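Local coordinates for protein glycoside Hydrolase Family 43_12 (Metagenome, PDB 7JVH) that probably hydrolyses glycosidic bonds in arabinose- or xylose-containing plant glycans, at residues K130-D133 / T134-I138; P195-G198 / P199-C203; D271-Y274 / G275-P279. One frame throughout, in Å; residues are numbered along the deposited sequence.

Interaction 1: K130-D133 / T134-I138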
# COMPACT_ATOMS: atom_id res chain seq x y z
N LYS A 130 8.44 24.70 5.80
CA LYS A 130 8.46 25.98 5.11
C LYS A 130 9.58 26.89 5.60
O LYS A 130 9.98 27.83 4.91
CB LYS A 130 7.10 26.68 5.24
CG LYS A 130 6.80 27.22 6.62
CD LYS A 130 5.37 27.72 6.70
CE LYS A 130 5.02 28.10 8.13
NZ LYS A 130 3.98 29.17 8.26
N TYR A 131 10.10 26.60 6.80
CA TYR A 131 11.15 27.41 7.42
C TYR A 131 12.53 27.15 6.81
O TYR A 131 13.35 28.05 6.76
CB TYR A 131 11.17 27.21 8.94
CG TYR A 131 9.84 27.49 9.60
CD1 TYR A 131 9.38 28.81 9.75
CD2 TYR A 131 9.02 26.45 10.03
CE1 TYR A 131 8.15 29.06 10.33
CE2 TYR A 131 7.80 26.71 10.62
CZ TYR A 131 7.37 28.01 10.77
OH TYR A 131 6.15 28.26 11.36
N ASN A 132 12.76 25.91 6.35
CA ASN A 132 13.98 25.56 5.61
C ASN A 132 13.69 24.98 4.21
O ASN A 132 14.54 24.33 3.63
CB ASN A 132 14.86 24.60 6.43
CG ASN A 132 14.29 23.20 6.52
OD1 ASN A 132 13.22 22.92 6.00
ND2 ASN A 132 15.02 22.31 7.19
N ASP A 133 12.48 25.22 3.70
CA ASP A 133 12.06 24.84 2.36
C ASP A 133 12.52 23.42 1.99
O ASP A 133 13.11 23.20 0.92
CB ASP A 133 12.56 25.90 1.34
CG ASP A 133 11.99 25.71 -0.06
OD1 ASP A 133 10.93 25.07 -0.22
OD2 ASP A 133 12.61 26.23 -1.01
N THR A 134 12.24 22.46 2.88
CA THR A 134 12.74 21.10 2.77
C THR A 134 11.65 20.10 3.05
O THR A 134 10.84 20.30 3.96
CB THR A 134 13.90 20.82 3.76
OG1 THR A 134 14.90 21.85 3.66
CG2 THR A 134 14.55 19.46 3.46
N PHE A 135 11.64 19.02 2.26
CA PHE A 135 10.72 17.90 2.44
C PHE A 135 11.36 16.80 3.30
O PHE A 135 12.58 16.64 3.34
CB PHE A 135 10.29 17.34 1.08
CG PHE A 135 9.40 18.26 0.28
CD1 PHE A 135 9.94 19.28 -0.52
CD2 PHE A 135 8.02 18.12 0.32
CE1 PHE A 135 9.12 20.12 -1.24
CE2 PHE A 135 7.19 18.96 -0.40
CZ PHE A 135 7.74 19.96 -1.19
N TYR A 136 10.50 16.03 3.98
CA TYR A 136 10.86 14.97 4.92
C TYR A 136 9.91 13.79 4.72
O TYR A 136 8.70 13.96 4.75
CB TYR A 136 10.73 15.49 6.35
CG TYR A 136 11.76 16.50 6.76
CD1 TYR A 136 11.56 17.87 6.56
CD2 TYR A 136 12.94 16.10 7.37
CE1 TYR A 136 12.51 18.80 6.94
CE2 TYR A 136 13.91 17.02 7.77
CZ TYR A 136 13.69 18.37 7.55
OH TYR A 136 14.62 19.30 7.93
N MSE A 137 10.48 12.60 4.51
CA MSE A 137 9.71 11.36 4.56
C MSE A 137 10.26 10.52 5.71
O MSE A 137 11.39 10.02 5.63
CB MSE A 137 9.81 10.63 3.22
CG MSE A 137 8.69 9.64 2.98
SE MSE A 137 8.83 8.07 4.14
CE MSE A 137 7.37 8.38 5.32
N ILE A 138 9.46 10.37 6.77
CA ILE A 138 9.89 9.66 7.97
C ILE A 138 9.01 8.42 8.22
O ILE A 138 7.79 8.49 8.19
CB ILE A 138 9.89 10.60 9.20
CG1 ILE A 138 10.58 9.93 10.39
CG2 ILE A 138 8.49 11.02 9.59
CD1 ILE A 138 10.75 10.86 11.58
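Asn-132 sets its CG between its own backbone N and carbonyl carbon (chi1 73°), which folds the amide forward over the start of the strand that follows, while Thr-134 holds OG1 anti to its carbonyl carbon (chi1 -50°), a position from which the hydroxyl reaches Asn-132 O. The setting is a beta hairpin with a G1 bulge, in which Asp-133 and Thr-134 together face Asn-129; the hairpin joins the first two strands of one blade of the five-bladed propeller fold of family 43. Asp-133 is built with both backbone angles positive, and this twist carries the chain out of the turn and into strand 134-142. Its carboxylate turns to the preceding strand, where OD1 is hydrogen-bonded to Tyr-128 OH.

The Asn-132 amide lies beside the threonine hydroxyl, CG of Asn-132 standing 3.2 Å from OG1 of Thr-134. Further along, Tyr-136 comes to the same amide from the opposite direction, two residues on and on the same side of the strand. Amide and phenol ring are nearly coplanar, with planes 11° apart, and the amide sits at the oxygen end of the ring, CG of Asn-132 being 4.2 Å from OH of Tyr-136. Behind this phenol, Phe-178 and Leu-176 of the neighbouring blade pack against the ring.

With an alanine in place of Asn-132 the amide is gone, and the hydroxyl of Tyr-136 would probably be left without its polar neighbour from the turn. A side-chain to main-chain bond is separate from that amide: Thr-134 OG1 donates to Asn-132 O across 2.5 Å, reaching the oxygen from well above the carbonyl plane.

Interaction 2: P195-G198 / P199-C203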
# COMPACT_ATOMS: atom_id res chain seq x y z
N PRO A 195 3.31 -1.82 31.27
CA PRO A 195 2.04 -2.27 30.67
C PRO A 195 0.93 -2.57 31.68
O PRO A 195 1.14 -3.35 32.59
CB PRO A 195 2.44 -3.54 29.90
CG PRO A 195 3.90 -3.35 29.60
CD PRO A 195 4.48 -2.54 30.74
N LEU A 196 -0.23 -1.94 31.49
CA LEU A 196 -1.38 -2.03 32.40
C LEU A 196 -2.43 -3.04 31.94
O LEU A 196 -3.28 -3.45 32.74
CB LEU A 196 -2.01 -0.66 32.59
CG LEU A 196 -1.22 0.35 33.43
CD1 LEU A 196 -2.03 1.60 33.66
CD2 LEU A 196 -0.77 -0.25 34.75
N TYR A 197 -2.40 -3.43 30.66
CA TYR A 197 -3.36 -4.38 30.09
C TYR A 197 -2.85 -5.11 28.84
O TYR A 197 -3.59 -5.32 27.87
CB TYR A 197 -4.71 -3.68 29.78
CG TYR A 197 -4.62 -2.46 28.89
CD1 TYR A 197 -4.44 -1.19 29.43
CD2 TYR A 197 -4.75 -2.57 27.50
CE1 TYR A 197 -4.37 -0.06 28.62
CE2 TYR A 197 -4.69 -1.45 26.68
CZ TYR A 197 -4.50 -0.19 27.25
OH TYR A 197 -4.42 0.94 26.48
N GLY A 198 -1.58 -5.52 28.89
CA GLY A 198 -1.00 -6.37 27.88
C GLY A 198 -0.34 -5.57 26.76
O GLY A 198 -0.19 -4.35 26.86
N PRO A 199 0.08 -6.24 25.67
CA PRO A 199 0.70 -5.56 24.53
C PRO A 199 -0.13 -4.46 23.83
O PRO A 199 0.46 -3.64 23.13
CB PRO A 199 1.02 -6.70 23.54
CG PRO A 199 0.54 -7.98 24.15
CD PRO A 199 0.02 -7.71 25.53
N ASN A 200 -1.46 -4.46 23.98
CA ASN A 200 -2.29 -3.43 23.33
C ASN A 200 -2.12 -2.06 23.95
O ASN A 200 -2.38 -1.05 23.31
CB ASN A 200 -3.80 -3.79 23.31
CG ASN A 200 -4.12 -4.96 22.40
OD1 ASN A 200 -3.36 -5.30 21.50
ND2 ASN A 200 -5.26 -5.59 22.66
N HIS A 201 -1.68 -2.03 25.21
CA HIS A 201 -1.33 -0.78 25.87
C HIS A 201 -0.11 -0.17 25.18
O HIS A 201 0.97 -0.76 25.16
CB HIS A 201 -1.07 -0.99 27.36
CG HIS A 201 -0.74 0.27 28.08
ND1 HIS A 201 -0.26 0.29 29.37
CD2 HIS A 201 -0.80 1.56 27.69
CE1 HIS A 201 -0.06 1.54 29.74
NE2 HIS A 201 -0.39 2.33 28.74
N ARG A 202 -0.31 1.02 24.59
CA ARG A 202 0.73 1.76 23.91
C ARG A 202 0.68 3.22 24.31
O ARG A 202 -0.22 3.65 25.04
CB ARG A 202 0.55 1.60 22.39
CG ARG A 202 0.84 0.20 21.87
CD ARG A 202 2.21 -0.40 22.19
NE ARG A 202 3.24 0.07 21.26
CZ ARG A 202 4.27 -0.64 20.83
NH1 ARG A 202 4.47 -1.91 21.23
NH2 ARG A 202 5.15 -0.06 20.02
N CYS A 203 1.68 3.98 23.83
CA CYS A 203 1.91 5.36 24.25
C CYS A 203 2.25 6.23 23.07
O CYS A 203 2.80 5.74 22.08
CB CYS A 203 3.13 5.43 25.19
SG CYS A 203 2.85 4.68 26.78
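Pro-199, joined to Gly-198, begins the two-residue middle of a type I beta turn that runs from Gly-198 to His-201. The backbone angles of Gly-198 would drive a side chain into the carbonyl oxygen before it and into CD of Pro-199. Asn-200 completes the middle of the turn, and its CB lies 4.2 Å from CE2 of Tyr-197. At His-201 the turn closes, the backbone N donating to Gly-198 O across 3.2 Å. Here the side chain takes over: CB sits over the centre of one face of the Tyr-197 ring, a CH-pi contact 3.6 Å from the centroid. The imidazole itself, extended away from its backbone N (chi1 -179°), runs nearly parallel to the phenol but slid aside, with little overlap. Its ND1 meets the N-H of Leu-196 in the ring plane, at 3.1 Å and an N-H...ND1 angle of 162°. Beyond His-201 the chain enters strand 203-210 of a propeller blade, linked by this loop to strand 184-190.

Tyr-197 OH is hydrogen-bonded to Pro-235 O, and His-201 NE2 to Asn-226 OD1. Bonds at both nitrogens hold the ring's rotation; since ND1 accepts and NE2 faces an amide oxygen, the imidazole is probably neutral, with its proton on NE2.

Interaction 3: D271-Y274 / G275-P279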
# COMPACT_ATOMS: atom_id res chain seq x y z
N ASP A 271 -2.12 23.58 25.09
CA ASP A 271 -1.68 24.97 25.01
C ASP A 271 -0.17 25.11 24.79
O ASP A 271 0.34 26.21 24.60
CB ASP A 271 -2.08 25.74 26.27
CG ASP A 271 -3.59 25.84 26.43
OD1 ASP A 271 -4.34 25.96 25.43
OD2 ASP A 271 -4.06 25.79 27.58
N ASN A 272 0.53 23.97 24.83
CA ASN A 272 1.99 23.89 24.74
C ASN A 272 2.42 22.56 24.08
O ASN A 272 1.74 21.54 24.23
CB ASN A 272 2.58 24.05 26.16
CG ASN A 272 3.99 23.52 26.30
OD1 ASN A 272 4.20 22.35 26.58
ND2 ASN A 272 4.98 24.41 26.19
N ILE A 273 3.53 22.59 23.34
CA ILE A 273 3.96 21.43 22.56
C ILE A 273 4.09 20.15 23.41
O ILE A 273 3.73 19.07 22.96
CB ILE A 273 5.29 21.69 21.81
CG1 ILE A 273 5.64 20.51 20.88
CG2 ILE A 273 6.44 21.94 22.77
CD1 ILE A 273 4.56 20.19 19.86
N TYR A 274 4.61 20.31 24.64
CA TYR A 274 4.72 19.23 25.63
C TYR A 274 3.49 19.20 26.53
O TYR A 274 3.31 18.25 27.30
CB TYR A 274 5.95 19.45 26.53
CG TYR A 274 7.29 19.18 25.89
CD1 TYR A 274 7.71 17.87 25.67
CD2 TYR A 274 8.15 20.21 25.53
CE1 TYR A 274 8.94 17.60 25.11
CE2 TYR A 274 9.38 19.96 24.96
CZ TYR A 274 9.78 18.64 24.75
OH TYR A 274 11.01 18.37 24.18
N GLY A 275 2.68 20.26 26.44
CA GLY A 275 1.71 20.64 27.46
C GLY A 275 0.74 19.48 27.58
O GLY A 275 0.73 18.62 26.69
N PRO A 276 -0.07 19.40 28.65
CA PRO A 276 -1.00 18.29 28.80
C PRO A 276 -1.95 18.27 27.60
O PRO A 276 -2.51 19.31 27.26
CB PRO A 276 -1.72 18.58 30.12
CG PRO A 276 -1.42 20.00 30.44
CD PRO A 276 -0.16 20.39 29.73
N TYR A 277 -2.07 17.12 26.94
CA TYR A 277 -2.97 16.94 25.80
C TYR A 277 -4.23 16.31 26.33
O TYR A 277 -4.19 15.21 26.87
CB TYR A 277 -2.32 16.05 24.74
CG TYR A 277 -1.29 16.77 23.91
CD1 TYR A 277 -1.65 17.45 22.73
CD2 TYR A 277 0.03 16.79 24.28
CE1 TYR A 277 -0.71 18.11 21.97
CE2 TYR A 277 0.99 17.44 23.53
CZ TYR A 277 0.62 18.10 22.38
OH TYR A 277 1.57 18.76 21.63
N GLU A 278 -5.36 17.02 26.19
CA GLU A 278 -6.67 16.53 26.61
C GLU A 278 -7.51 16.12 25.41
O GLU A 278 -7.51 16.81 24.39
CB GLU A 278 -7.44 17.61 27.39
CG GLU A 278 -6.70 18.18 28.60
CD GLU A 278 -6.45 17.16 29.70
OE1 GLU A 278 -6.90 16.00 29.59
OE2 GLU A 278 -5.79 17.51 30.70
N PRO A 279 -8.24 14.98 25.50
CA PRO A 279 -9.12 14.55 24.40
C PRO A 279 -10.41 15.39 24.34
O PRO A 279 -11.01 15.69 25.38
CB PRO A 279 -9.46 13.11 24.78
CG PRO A 279 -9.30 13.05 26.27
CD PRO A 279 -8.28 14.08 26.66
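Asn-272 and Gly-275 bracket a beta turn of type I geometry, overlapped by an Asx turn, in the link between the last two strands of a propeller blade. With CG anti to the backbone N (chi1 160°), the Asn-272 amide is brought up to the glycine: CB of Asn-272 lies 3.8 Å from CA of Gly-275, where a beta carbon on the glycine would collide with it. Next, CG of Asn-272 is 3.5 Å from N of Gly-275. At the tip, OD1 accepts a weak bond from Tyr-274 N (2.8 Å), the bond of the Asx turn; it also crowds Gly-275 N, but at an angle too poor for bonding. That N-H goes instead to Asn-272 O, 2.7 Å away, approaching far above the carbonyl plane.

Tyr-274 swings its phenol outward to the neighbouring blade, where OH is hydrogen-bonded to Thr-220 O. Tyr-277, by contrast, lies alongside Ile-273, its end reaching back to the turn and its ring lying against Tyr-250 and Leu-252 of its own blade. The ring edge faces Ile-273 O, and the hydroxyl ties the turn down: Tyr-277 OH donates to Ile-273 O across 2.6 Å, tilted 34° from the carbonyl plane.

How the interactions relate
Interactions 1, 2 and 3 follow one another along the chain and fall in three successive four-stranded antiparallel blades of the catalytic propeller. Interaction 1 lies at the link between the first and second strands of its blade, interaction 2 between the second and third, and interaction 3 between the third and fourth. Because the strands run up and down, the connections of 130-138 and 271-279 should belong to one face of the propeller and that of 195-203 to the other. Their centres lie about 33 Å (1 and 2), 24 Å (1 and 3) and 22 Å (2 and 3) apart, without touching. Each is a local contact within its own strand connection.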